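Local coordinates for periplasmic His/Glu/Gln/Arg/opine family-binding protein (Silicibacter pomeroyi, PDB 3I6V), which binds lysine in the crystal and probably serves as the periplasmic solute-binding component of an ABC transporter for amino acids or opines, at residues Arg32-Glu37 against Thr67-Met72; Val7-Glu12 against Gly193-Ala198; Asn19-Asn22 against Glu26-Gly29; Ser55-Leu60 against Glu80-Thr85. One frame throughout, in Å; residues are numbered along the deposited sequence.

Contact 1. Residues Arg32-Glu37 against Thr67-Met72; sequences RELGDE and TIIAGM. With LYS (lysine), chain B.
Ile69 reaches the helix that carries Gly35 through two extended torsions: CG1 stands anti to the backbone N (chi1 -177°) and CD1 continues straight on (chi2 175°), so the delta methyl is carried as far from its own backbone as the chain permits. It lands on bare helix backbone, with Ile69 CD1 3.9 Å from Gly35 CA. A beta carbon modelled on Gly35 would itself point at the isoleucine and come within 3.6 Å of Ile69 CD1, so a side chain there would probably crowd the methyl. Leu34 adds a branch from the residue just before Gly35: its CD2 lies 4.3 Å from Ile69 CD1, a looser apolar touch. No hydrogen bond crosses the interface, which buries 91 Å², and the side-chain contacts across it are apolar.

Polar groups are dealt with off the interface. On the helix, Arg32 NE binds Asp36 OD2 at 2.9 Å in a salt bridge, meeting the oxygen on its syn side; Arg32 NH1 also holds Val27 O, and Asp36 OD1 has Trp48 NE1. Beyond Ile69, Gly71 has a positive phi that suits a glycine, and its carbonyl O accepts the bound lysine's N at 3.0 Å, while Glu31 OE2 receives Gly71 N.

Helix 30-42 thus covers one side of the parallel sheet 46-50, 7-11 and 67-68. Ile69 also touches Met9 of the central strand, Trp48 of strand 46-50 and Tyr88 of strand 83-89, whereas Ile68 meets Ile57 and Leu60 of helix 56-61.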
loop_
_atom_site.group_PDB
_atom_site.type_symbol
_atom_site.label_atom_id
_atom_site.label_comp_id
_atom_site.label_asym_id
_atom_site.label_seq_id
_atom_site.Cartn_x
_atom_site.Cartn_y
_atom_site.Cartn_z
ATOM N N ARG A 32 10.617 -3.502 2.493
ATOM C CA ARG A 32 11.740 -3.916 3.338
ATOM C C ARG A 32 13.022 -3.495 2.648
ATOM O O ARG A 32 13.891 -2.892 3.264
ATOM C CB ARG A 32 11.801 -5.458 3.533
ATOM C CG ARG A 32 13.095 -5.929 4.242
ATOM C CD ARG A 32 13.064 -5.360 5.660
ATOM N NE ARG A 32 14.278 -5.527 6.472
ATOM C CZ ARG A 32 14.405 -6.423 7.453
ATOM N NH1 ARG A 32 13.418 -7.290 7.702
ATOM N NH2 ARG A 32 15.526 -6.464 8.180
ATOM N N GLU A 33 13.156 -3.869 1.383
ATOM C CA GLU A 33 14.365 -3.536 0.642
ATOM C C GLU A 33 14.528 -2.018 0.508
ATOM O O GLU A 33 15.634 -1.461 0.665
ATOM C CB GLU A 33 14.323 -4.160 -0.742
ATOM C CG GLU A 33 15.678 -4.121 -1.416
ATOM C CD GLU A 33 15.670 -4.635 -2.839
ATOM O OE1 GLU A 33 14.795 -5.452 -3.206
ATOM O OE2 GLU A 33 16.563 -4.218 -3.594
ATOM N N LEU A 34 13.425 -1.346 0.199
ATOM C CA LEU A 34 13.488 0.107 0.039
ATOM C C LEU A 34 13.852 0.777 1.352
ATOM O O LEU A 34 14.796 1.557 1.414
ATOM C CB LEU A 34 12.160 0.654 -0.505
ATOM C CG LEU A 34 12.094 2.192 -0.577
ATOM C CD1 LEU A 34 13.090 2.731 -1.641
ATOM C CD2 LEU A 34 10.687 2.590 -0.903
ATOM N N GLY A 35 13.119 0.453 2.410
ATOM C CA GLY A 35 13.329 1.054 3.707
ATOM C C GLY A 35 14.762 0.890 4.211
ATOM O O GLY A 35 15.368 1.855 4.732
ATOM N N ASP A 36 15.304 -0.331 4.075
ATOM C CA ASP A 36 16.698 -0.580 4.466
ATOM C C ASP A 36 17.656 0.273 3.661
ATOM O O ASP A 36 18.615 0.826 4.220
ATOM C CB ASP A 36 17.089 -2.062 4.284
ATOM C CG ASP A 36 16.416 -2.982 5.296
ATOM O OD1 ASP A 36 15.924 -2.509 6.366
ATOM O OD2 ASP A 36 16.425 -4.203 5.031
ATOM N N GLU A 37 17.434 0.372 2.355
ATOM C CA GLU A 37 18.345 1.164 1.520
ATOM C C GLU A 37 18.214 2.681 1.814
ATOM O O GLU A 37 19.208 3.426 1.807
ATOM C CB GLU A 37 18.129 0.881 0.042
ATOM C CG GLU A 37 19.011 1.722 -0.899
ATOM C CD GLU A 37 20.518 1.414 -0.747
ATOM O OE1 GLU A 37 20.884 0.395 -0.130
ATOM O OE2 GLU A 37 21.338 2.206 -1.240
ATOM N N THR A 67 7.975 5.839 11.505
ATOM C CA THR A 67 7.547 6.045 10.126
ATOM C C THR A 67 6.461 5.045 9.756
ATOM O O THR A 67 6.336 3.982 10.403
ATOM C CB THR A 67 8.704 5.865 9.101
ATOM O OG1 THR A 67 9.019 4.461 8.996
ATOM C CG2 THR A 67 9.958 6.631 9.498
ATOM N N ILE A 68 5.682 5.371 8.730
ATOM C CA ILE A 68 4.809 4.379 8.090
ATOM C C ILE A 68 5.328 4.154 6.680
ATOM O O ILE A 68 5.439 5.111 5.923
ATOM C CB ILE A 68 3.345 4.849 8.050
ATOM C CG1 ILE A 68 2.796 4.964 9.474
ATOM C CG2 ILE A 68 2.474 3.885 7.211
ATOM C CD1 ILE A 68 1.409 5.646 9.520
ATOM N N ILE A 69 5.708 2.915 6.354
ATOM C CA ILE A 69 6.095 2.575 5.000
ATOM C C ILE A 69 5.308 1.288 4.690
ATOM O O ILE A 69 5.710 0.180 5.075
ATOM C CB ILE A 69 7.637 2.452 4.847
ATOM C CG1 ILE A 69 8.045 2.173 3.393
ATOM C CG2 ILE A 69 8.249 1.430 5.873
ATOM C CD1 ILE A 69 9.602 2.167 3.187
ATOM N N ALA A 70 4.136 1.459 4.083
ATOM C CA ALA A 70 3.096 0.423 4.120
ATOM C C ALA A 70 2.110 0.627 2.977
ATOM O O ALA A 70 0.892 0.552 3.175
ATOM C CB ALA A 70 2.343 0.459 5.502
ATOM N N GLY A 71 2.635 0.902 1.785
ATOM C CA GLY A 71 1.804 1.132 0.583
ATOM C C GLY A 71 0.728 2.204 0.749
ATOM O O GLY A 71 -0.327 2.111 0.134
ATOM N N MET A 72 1.008 3.223 1.565
ATOM C CA MET A 72 -0.002 4.245 1.947
ATOM C C MET A 72 0.046 5.390 0.927
ATOM O O MET A 72 1.087 6.024 0.793
ATOM C CB MET A 72 0.302 4.822 3.341
ATOM C CG MET A 72 -0.779 5.859 3.897
ATOM S SD MET A 72 -0.501 6.402 5.593
ATOM C CE MET A 72 -1.280 5.045 6.432
HETATM N N LYS B . -2.802 2.893 -1.329
HETATM C CA LYS B . -4.166 2.688 -0.741
HETATM C C LYS B . -4.407 3.632 0.416
HETATM O O LYS B . -3.460 4.313 0.835
HETATM C CB LYS B . -4.340 1.222 -0.273
HETATM C CG LYS B . -3.462 0.810 0.909
HETATM C CD LYS B . -3.678 -0.710 1.231
HETATM C CE LYS B . -2.870 -1.193 2.491
HETATM N NZ LYS B . -3.043 -2.723 2.680
HETATM O OXT LYS B . -5.545 3.711 0.961
#

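Contact 2. Residues Val7-Glu12 against Gly193-Ala198; sequences VRMGTE and GKFDAA. With LYS (lysine), chain B.
Met9 meets Phe195 with its sulfur, and the path of the side chain explains how. From CB, CG lies anti to the carbonyl carbon (chi1 -55°); the chain then bends at both following torsions, bringing SD to 3.7 Å from Phe195 CZ. The last atom, Met9 CE, lies 4.2 Å from Phe195 CE2. The sulfur is 4.8 Å from the centroid of the Phe195 ring and 57° off its normal, an oblique Met-aromatic contact. Leu38 of helix 30-42 and Thr67 of strand 67-68 also touch this phenylalanine.

At the far end of strand 7-11, Glu12 extends toward the ligand, and its OE1 accepts a hydrogen bond from NZ of the bound lysine at 2.7 Å. Gln112 NE2 binds Glu12 OE2, giving the carboxylate a second hold. With an alanine here the ligand's ammonium would probably lose this acidic mate, and Gln112 NE2 its acceptor.

The arrangement is that of a periplasmic solute-binding protein of family 3: helix 189-204 packs against the central strand of a parallel sheet, whose carboxyl end opens into the amino-acid pocket.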
loop_
_atom_site.group_PDB
_atom_site.type_symbol
_atom_site.label_atom_id
_atom_site.label_comp_id
_atom_site.label_asym_id
_atom_site.label_seq_id
_atom_site.Cartn_x
_atom_site.Cartn_y
_atom_site.Cartn_z
ATOM N N VAL A 7 15.768 4.315 14.024
ATOM C CA VAL A 7 14.434 4.664 13.548
ATOM C C VAL A 7 13.569 3.405 13.493
ATOM O O VAL A 7 13.944 2.397 12.895
ATOM C CB VAL A 7 14.454 5.399 12.181
ATOM C CG1 VAL A 7 15.091 4.547 11.106
ATOM C CG2 VAL A 7 13.037 5.820 11.767
ATOM N N ARG A 8 12.415 3.465 14.134
ATOM C CA ARG A 8 11.485 2.354 14.096
ATOM C C ARG A 8 10.581 2.507 12.846
ATOM O O ARG A 8 9.808 3.477 12.738
ATOM C CB ARG A 8 10.710 2.321 15.405
ATOM C CG ARG A 8 11.586 1.824 16.627
ATOM C CD ARG A 8 10.839 2.111 17.929
ATOM N NE ARG A 8 10.505 3.543 17.905
ATOM C CZ ARG A 8 9.595 4.145 18.667
ATOM N NH1 ARG A 8 9.374 5.446 18.506
ATOM N NH2 ARG A 8 8.909 3.456 19.580
ATOM N N MET A 9 10.764 1.609 11.882
ATOM C CA MET A 9 10.020 1.624 10.623
ATOM C C MET A 9 8.755 0.787 10.791
ATOM O O MET A 9 8.847 -0.429 11.004
ATOM C CB MET A 9 10.898 1.086 9.474
ATOM C CG MET A 9 12.248 1.843 9.345
ATOM S SD MET A 9 12.210 3.461 8.493
ATOM C CE MET A 9 11.984 2.915 6.853
ATOM N N GLY A 10 7.589 1.433 10.737
ATOM C CA GLY A 10 6.306 0.747 10.891
ATOM C C GLY A 10 5.711 0.306 9.550
ATOM O O GLY A 10 5.643 1.093 8.595
ATOM N N THR A 11 5.258 -0.950 9.485
ATOM C CA THR A 11 4.614 -1.488 8.312
ATOM C C THR A 11 3.489 -2.436 8.718
ATOM O O THR A 11 3.393 -2.843 9.909
ATOM C CB THR A 11 5.626 -2.141 7.327
ATOM O OG1 THR A 11 4.997 -2.312 6.048
ATOM C CG2 THR A 11 6.175 -3.502 7.835
ATOM N N GLU A 12 2.630 -2.758 7.740
ATOM C CA GLU A 12 1.476 -3.604 7.983
ATOM C C GLU A 12 1.879 -5.099 8.061
ATOM O O GLU A 12 1.322 -5.834 8.850
ATOM C CB GLU A 12 0.442 -3.423 6.872
ATOM C CG GLU A 12 -0.877 -4.127 7.114
ATOM C CD GLU A 12 -1.903 -3.951 5.963
ATOM O OE1 GLU A 12 -1.560 -3.423 4.874
ATOM O OE2 GLU A 12 -3.059 -4.368 6.152
ATOM N N GLY A 193 12.871 15.044 6.263
ATOM C CA GLY A 193 13.835 15.622 5.331
ATOM C C GLY A 193 14.961 14.634 4.962
ATOM O O GLY A 193 15.348 14.564 3.812
ATOM N N LYS A 194 15.466 13.874 5.933
ATOM C CA LYS A 194 16.469 12.807 5.666
ATOM C C LYS A 194 15.934 11.745 4.713
ATOM O O LYS A 194 16.596 11.355 3.729
ATOM C CB LYS A 194 16.947 12.153 6.974
ATOM C CG LYS A 194 17.950 13.001 7.740
ATOM C CD LYS A 194 18.070 12.540 9.201
ATOM C CE LYS A 194 19.096 13.410 9.929
ATOM N NZ LYS A 194 19.493 12.778 11.193
ATOM N N PHE A 195 14.696 11.315 4.953
ATOM C CA PHE A 195 14.097 10.366 4.053
ATOM C C PHE A 195 13.860 10.949 2.695
ATOM O O PHE A 195 14.056 10.254 1.706
ATOM C CB PHE A 195 12.843 9.727 4.634
ATOM C CG PHE A 195 13.154 8.662 5.619
ATOM C CD1 PHE A 195 12.909 8.858 6.962
ATOM C CD2 PHE A 195 13.760 7.468 5.191
ATOM C CE1 PHE A 195 13.229 7.848 7.906
ATOM C CE2 PHE A 195 14.073 6.472 6.099
ATOM C CZ PHE A 195 13.800 6.657 7.457
ATOM N N ASP A 196 13.425 12.212 2.642
ATOM C CA ASP A 196 13.207 12.845 1.345
ATOM C C ASP A 196 14.502 12.934 0.519
ATOM O O ASP A 196 14.499 12.667 -0.689
ATOM C CB ASP A 196 12.538 14.225 1.498
ATOM C CG ASP A 196 11.007 14.163 1.300
ATOM O OD1 ASP A 196 10.289 14.915 1.998
ATOM O OD2 ASP A 196 10.532 13.374 0.449
ATOM N N ALA A 197 15.581 13.342 1.183
ATOM C CA ALA A 197 16.878 13.440 0.528
ATOM C C ALA A 197 17.328 12.045 0.057
ATOM O O ALA A 197 17.832 11.910 -1.040
ATOM C CB ALA A 197 17.917 14.079 1.467
ATOM N N ALA A 198 17.096 11.000 0.853
ATOM C CA ALA A 198 17.425 9.631 0.393
ATOM C C ALA A 198 16.591 9.161 -0.803
ATOM O O ALA A 198 17.122 8.584 -1.778
ATOM C CB ALA A 198 17.357 8.631 1.573
HETATM N N LYS B . -2.802 2.893 -1.329
HETATM C CA LYS B . -4.166 2.688 -0.741
HETATM C C LYS B . -4.407 3.632 0.416
HETATM O O LYS B . -3.460 4.313 0.835
HETATM C CB LYS B . -4.340 1.222 -0.273
HETATM C CG LYS B . -3.462 0.810 0.909
HETATM C CD LYS B . -3.678 -0.710 1.231
HETATM C CE LYS B . -2.870 -1.193 2.491
HETATM N NZ LYS B . -3.043 -2.723 2.680
HETATM O OXT LYS B . -5.545 3.711 0.961
#

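Contact 3. Residues Asn19-Asn22 against Glu26-Gly29; sequences NFIN and EVDG
Phe20 and Asp28 form an antiparallel hydrogen-bonded pair, Phe20 N reaching Asp28 O at 3.0 Å and Asp28 N reaching Phe20 O at 2.8 Å. Above this pair Asp28 CB sits over one face of the Phe20 ring, 3.9 Å from its centroid, a CH-pi contact with ring and carboxylate planes only 15° apart. On the opposite sheet face Ile21 CD1 meets Val27 CG2 at 3.9 Å, in a non-hydrogen-bonded pair.

Asn22 closes the hairpin end. Its N donates to Glu26 O, while its OD1 accepts Glu26 N at 3.1 Å from above the amide plane. With CG between backbone N and carbonyl carbon (chi1 67°), the amide also turns ND2 to Asp28 OD2, 2.8 Å away and nearly straight at 165°. A leucine in its place is likely to strip Glu26 N and Asp28 OD2 of these partners, leaving the carboxylate, among the bonds described here, held through OD1 alone.

Farther out, Asp28 OD1 accepts Gly29 N at 2.7 Å, just before helix 30-42, and Glu31 OE1 takes Asn19 ND2. Asp28 is therefore gripped through both oxygens by N-H donors, which probably stabilises its charged form and fixes its plane along the ring.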
loop_
_atom_site.group_PDB
_atom_site.type_symbol
_atom_site.label_atom_id
_atom_site.label_comp_id
_atom_site.label_asym_id
_atom_site.label_seq_id
_atom_site.Cartn_x
_atom_site.Cartn_y
_atom_site.Cartn_z
ATOM N N ASN A 19 4.683 -5.146 1.257
ATOM C CA ASN A 19 5.198 -5.598 2.539
ATOM C C ASN A 19 4.508 -6.908 3.008
ATOM O O ASN A 19 3.331 -7.162 2.701
ATOM C CB ASN A 19 5.071 -4.503 3.609
ATOM C CG ASN A 19 3.628 -4.111 3.882
ATOM O OD1 ASN A 19 2.925 -4.776 4.673
ATOM N ND2 ASN A 19 3.176 -3.017 3.256
ATOM N N PHE A 20 5.251 -7.742 3.733
ATOM C CA PHE A 20 4.681 -9.000 4.273
ATOM C C PHE A 20 5.631 -9.579 5.322
ATOM O O PHE A 20 6.776 -9.140 5.402
ATOM C CB PHE A 20 4.298 -10.007 3.148
ATOM C CG PHE A 20 5.458 -10.491 2.308
ATOM C CD1 PHE A 20 5.859 -9.792 1.180
ATOM C CD2 PHE A 20 6.108 -11.698 2.611
ATOM C CE1 PHE A 20 6.933 -10.238 0.398
ATOM C CE2 PHE A 20 7.165 -12.173 1.834
ATOM C CZ PHE A 20 7.594 -11.446 0.724
ATOM N N ILE A 21 5.147 -10.509 6.150
ATOM C CA ILE A 21 6.013 -11.211 7.096
ATOM C C ILE A 21 6.383 -12.534 6.426
ATOM O O ILE A 21 5.505 -13.305 6.054
ATOM C CB ILE A 21 5.313 -11.481 8.453
ATOM C CG1 ILE A 21 4.705 -10.195 9.028
ATOM C CG2 ILE A 21 6.284 -12.226 9.459
ATOM C CD1 ILE A 21 5.722 -9.050 9.292
ATOM N N ASN A 22 7.677 -12.766 6.208
ATOM C CA ASN A 22 8.100 -13.995 5.558
ATOM C C ASN A 22 8.060 -15.186 6.545
ATOM O O ASN A 22 7.712 -15.032 7.712
ATOM C CB ASN A 22 9.449 -13.819 4.797
ATOM C CG ASN A 22 10.643 -13.570 5.718
ATOM O OD1 ASN A 22 10.645 -13.926 6.916
ATOM N ND2 ASN A 22 11.687 -12.971 5.152
ATOM N N GLU A 26 10.261 -12.411 9.577
ATOM C CA GLU A 26 10.876 -11.116 9.264
ATOM C C GLU A 26 10.036 -10.321 8.240
ATOM O O GLU A 26 9.470 -10.893 7.296
ATOM C CB GLU A 26 12.306 -11.291 8.713
ATOM C CG GLU A 26 13.294 -12.078 9.644
ATOM C CD GLU A 26 13.430 -11.504 11.087
ATOM O OE1 GLU A 26 13.449 -10.263 11.254
ATOM O OE2 GLU A 26 13.531 -12.295 12.069
ATOM N N VAL A 27 10.006 -8.991 8.408
ATOM C CA VAL A 27 9.401 -8.117 7.409
ATOM C C VAL A 27 10.150 -8.285 6.084
ATOM O O VAL A 27 11.371 -8.288 6.062
ATOM C CB VAL A 27 9.499 -6.617 7.912
ATOM C CG1 VAL A 27 9.181 -5.657 6.796
ATOM C CG2 VAL A 27 8.549 -6.407 9.049
ATOM N N ASP A 28 9.412 -8.381 4.983
ATOM C CA ASP A 28 9.975 -8.645 3.690
ATOM C C ASP A 28 9.153 -7.854 2.672
ATOM O O ASP A 28 8.157 -7.233 3.022
ATOM C CB ASP A 28 9.832 -10.166 3.406
ATOM C CG ASP A 28 10.883 -10.700 2.439
ATOM O OD1 ASP A 28 11.347 -9.940 1.544
ATOM O OD2 ASP A 28 11.212 -11.928 2.545
ATOM N N GLY A 29 9.558 -7.876 1.414
ATOM C CA GLY A 29 8.812 -7.167 0.383
ATOM C C GLY A 29 9.569 -5.979 -0.181
ATOM O O GLY A 29 10.682 -5.676 0.219
#

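Contact 4. Residues Ser55-Leu60 against Glu80-Thr85; sequences SIIPNL and EVIDFT. With NA (sodium ion), chain C.
Ile82 CG2 is the hub of the tight part, lodged between two side chains of helix 56-61: it lies 3.8 Å from Leu60 CD2 and 3.9 Å from Ile57 CG2. Both helix residues cross Ile82 at about a right angle, so each touch is methyl against methyl rather than chain along chain. The torsions fit this role. Ile82 CG2 is anti to the carbonyl carbon, while CG1 takes the place between backbone N and carbonyl carbon (chi1 61°). Ile68 of strand 67-68 also touches both Ile57 and Leu60, adding to an apolar junction in which Ile82 and Leu60 are buried.

The Val81 side is looser: Val81 makes a single touch, where Ile82 CG2 makes two. There Ile57 CG2 meets Val81 CG2 at 4.0 Å, again crosswise, but Val81 is exposed and Ile57 partly so; this margin faces solvent. No hydrogen bond joins the two segments, and the whole interface buries 169 Å².

The backbone of Ile82 has a different task. Its carbonyl O binds the sodium ion at 2.4 Å, and OD1 of Asp83, whose CB is directed away from helix 56-61, binds it at the same 2.4 Å. Asp79 and Glu186 complete the protein ligands. One residue thus presents a methyl group to the helix and its carbonyl to the ion, so apolar packing and metal binding share a single loop. The gathered carboxylates are probably balanced in part by the sodium ion, which would ease their mutual repulsion.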
loop_
_atom_site.group_PDB
_atom_site.type_symbol
_atom_site.label_atom_id
_atom_site.label_comp_id
_atom_site.label_asym_id
_atom_site.label_seq_id
_atom_site.Cartn_x
_atom_site.Cartn_y
_atom_site.Cartn_z
ATOM N N SER A 55 -4.939 0.627 12.775
ATOM C CA SER A 55 -4.422 1.520 13.794
ATOM C C SER A 55 -3.012 2.061 13.431
ATOM O O SER A 55 -2.343 2.602 14.290
ATOM C CB SER A 55 -4.379 0.751 15.144
ATOM O OG SER A 55 -3.510 -0.382 15.021
ATOM N N ILE A 56 -2.566 1.920 12.175
ATOM C CA ILE A 56 -1.176 2.261 11.826
ATOM C C ILE A 56 -0.899 3.772 11.942
ATOM O O ILE A 56 0.211 4.180 12.313
ATOM C CB ILE A 56 -0.755 1.674 10.440
ATOM C CG1 ILE A 56 0.762 1.550 10.342
ATOM C CG2 ILE A 56 -1.433 2.454 9.242
ATOM C CD1 ILE A 56 1.217 0.518 9.271
ATOM N N ILE A 57 -1.906 4.595 11.662
ATOM C CA ILE A 57 -1.746 6.031 11.830
ATOM C C ILE A 57 -1.773 6.429 13.324
ATOM O O ILE A 57 -0.840 7.070 13.777
ATOM C CB ILE A 57 -2.703 6.862 10.949
ATOM C CG1 ILE A 57 -2.274 6.766 9.470
ATOM C CG2 ILE A 57 -2.703 8.344 11.402
ATOM C CD1 ILE A 57 -3.174 7.619 8.485
ATOM N N PRO A 58 -2.830 6.059 14.084
ATOM C CA PRO A 58 -2.811 6.465 15.523
ATOM C C PRO A 58 -1.587 5.961 16.274
ATOM O O PRO A 58 -1.047 6.684 17.117
ATOM C CB PRO A 58 -4.090 5.825 16.117
ATOM C CG PRO A 58 -4.923 5.392 14.980
ATOM C CD PRO A 58 -4.134 5.513 13.669
ATOM N N ASN A 59 -1.116 4.755 15.952
ATOM C CA ASN A 59 0.073 4.226 16.635
ATOM C C ASN A 59 1.407 4.893 16.242
ATOM O O ASN A 59 2.358 4.871 17.038
ATOM C CB ASN A 59 0.117 2.690 16.550
ATOM C CG ASN A 59 -1.013 2.039 17.371
ATOM O OD1 ASN A 59 -1.727 2.725 18.100
ATOM N ND2 ASN A 59 -1.154 0.728 17.262
ATOM N N LEU A 60 1.485 5.476 15.035
ATOM C CA LEU A 60 2.591 6.374 14.695
ATOM C C LEU A 60 2.485 7.625 15.554
ATOM O O LEU A 60 3.475 8.069 16.150
ATOM C CB LEU A 60 2.538 6.797 13.201
ATOM C CG LEU A 60 3.412 8.009 12.803
ATOM C CD1 LEU A 60 4.887 7.627 12.831
ATOM C CD2 LEU A 60 3.070 8.515 11.395
ATOM N N GLU A 80 -4.070 15.829 7.176
ATOM C CA GLU A 80 -4.646 16.516 8.349
ATOM C C GLU A 80 -4.000 16.058 9.638
ATOM O O GLU A 80 -3.968 16.818 10.585
ATOM C CB GLU A 80 -6.166 16.289 8.483
ATOM C CG GLU A 80 -6.957 16.713 7.238
ATOM C CD GLU A 80 -8.415 16.242 7.277
ATOM O OE1 GLU A 80 -8.838 15.619 8.274
ATOM O OE2 GLU A 80 -9.138 16.496 6.295
ATOM N N VAL A 81 -3.485 14.823 9.695
ATOM C CA VAL A 81 -2.884 14.312 10.968
ATOM C C VAL A 81 -1.402 13.889 10.927
ATOM O O VAL A 81 -0.732 13.841 11.963
ATOM C CB VAL A 81 -3.671 13.155 11.521
ATOM C CG1 VAL A 81 -5.074 13.624 12.032
ATOM C CG2 VAL A 81 -3.787 12.053 10.433
ATOM N N ILE A 82 -0.891 13.561 9.745
ATOM C CA ILE A 82 0.515 13.177 9.606
ATOM C C ILE A 82 1.119 13.937 8.428
ATOM O O ILE A 82 0.367 14.588 7.702
ATOM C CB ILE A 82 0.674 11.623 9.357
ATOM C CG1 ILE A 82 -0.032 11.205 8.077
ATOM C CG2 ILE A 82 0.153 10.816 10.580
ATOM C CD1 ILE A 82 0.362 9.770 7.573
ATOM N N ASP A 83 2.432 13.810 8.218
ATOM C CA ASP A 83 3.118 14.404 7.062
ATOM C C ASP A 83 3.753 13.322 6.188
ATOM O O ASP A 83 4.232 12.308 6.694
ATOM C CB ASP A 83 4.220 15.361 7.524
ATOM C CG ASP A 83 3.708 16.784 7.831
ATOM O OD1 ASP A 83 2.514 17.138 7.604
ATOM O OD2 ASP A 83 4.528 17.564 8.361
ATOM N N PHE A 84 3.756 13.534 4.882
ATOM C CA PHE A 84 4.306 12.531 3.943
ATOM C C PHE A 84 5.630 12.999 3.323
ATOM O O PHE A 84 5.827 14.204 3.124
ATOM C CB PHE A 84 3.318 12.279 2.807
ATOM C CG PHE A 84 2.099 11.489 3.209
ATOM C CD1 PHE A 84 0.911 12.144 3.514
ATOM C CD2 PHE A 84 2.134 10.082 3.232
ATOM C CE1 PHE A 84 -0.240 11.431 3.874
ATOM C CE2 PHE A 84 0.988 9.339 3.573
ATOM C CZ PHE A 84 -0.199 10.008 3.896
ATOM N N THR A 85 6.524 12.055 3.021
ATOM C CA THR A 85 7.621 12.295 2.069
ATOM C C THR A 85 7.012 12.461 0.691
ATOM O O THR A 85 5.812 12.258 0.518
ATOM C CB THR A 85 8.616 11.074 2.011
ATOM O OG1 THR A 85 7.935 9.900 1.521
ATOM C CG2 THR A 85 9.216 10.787 3.361
HETATM NA NA NA C . 0.115 17.020 7.722
#

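Contacts 1 and 2 are joined most closely, their centres 7 Å apart: strands 67-68 and 7-11 are sheet neighbours, Thr67 O lies 2.9 Å from Gly10 N, and both contacts reach the bound lysine, through Gly71 at its alpha-amino end and Glu12 at its side-chain end. Contact 3 leads by chain into the helix of contact 1, and Asn19 ND2 packs 3.5 Å from Ala70 CA; the side chain of Asn19 is about 6 Å from the ligand. Contact 4 packs onto contact 1 where Met72 CE lies 3.6 Å from Ile57 CG1. Contacts 3 and 4 do not touch, their centres being about 21 Å apart.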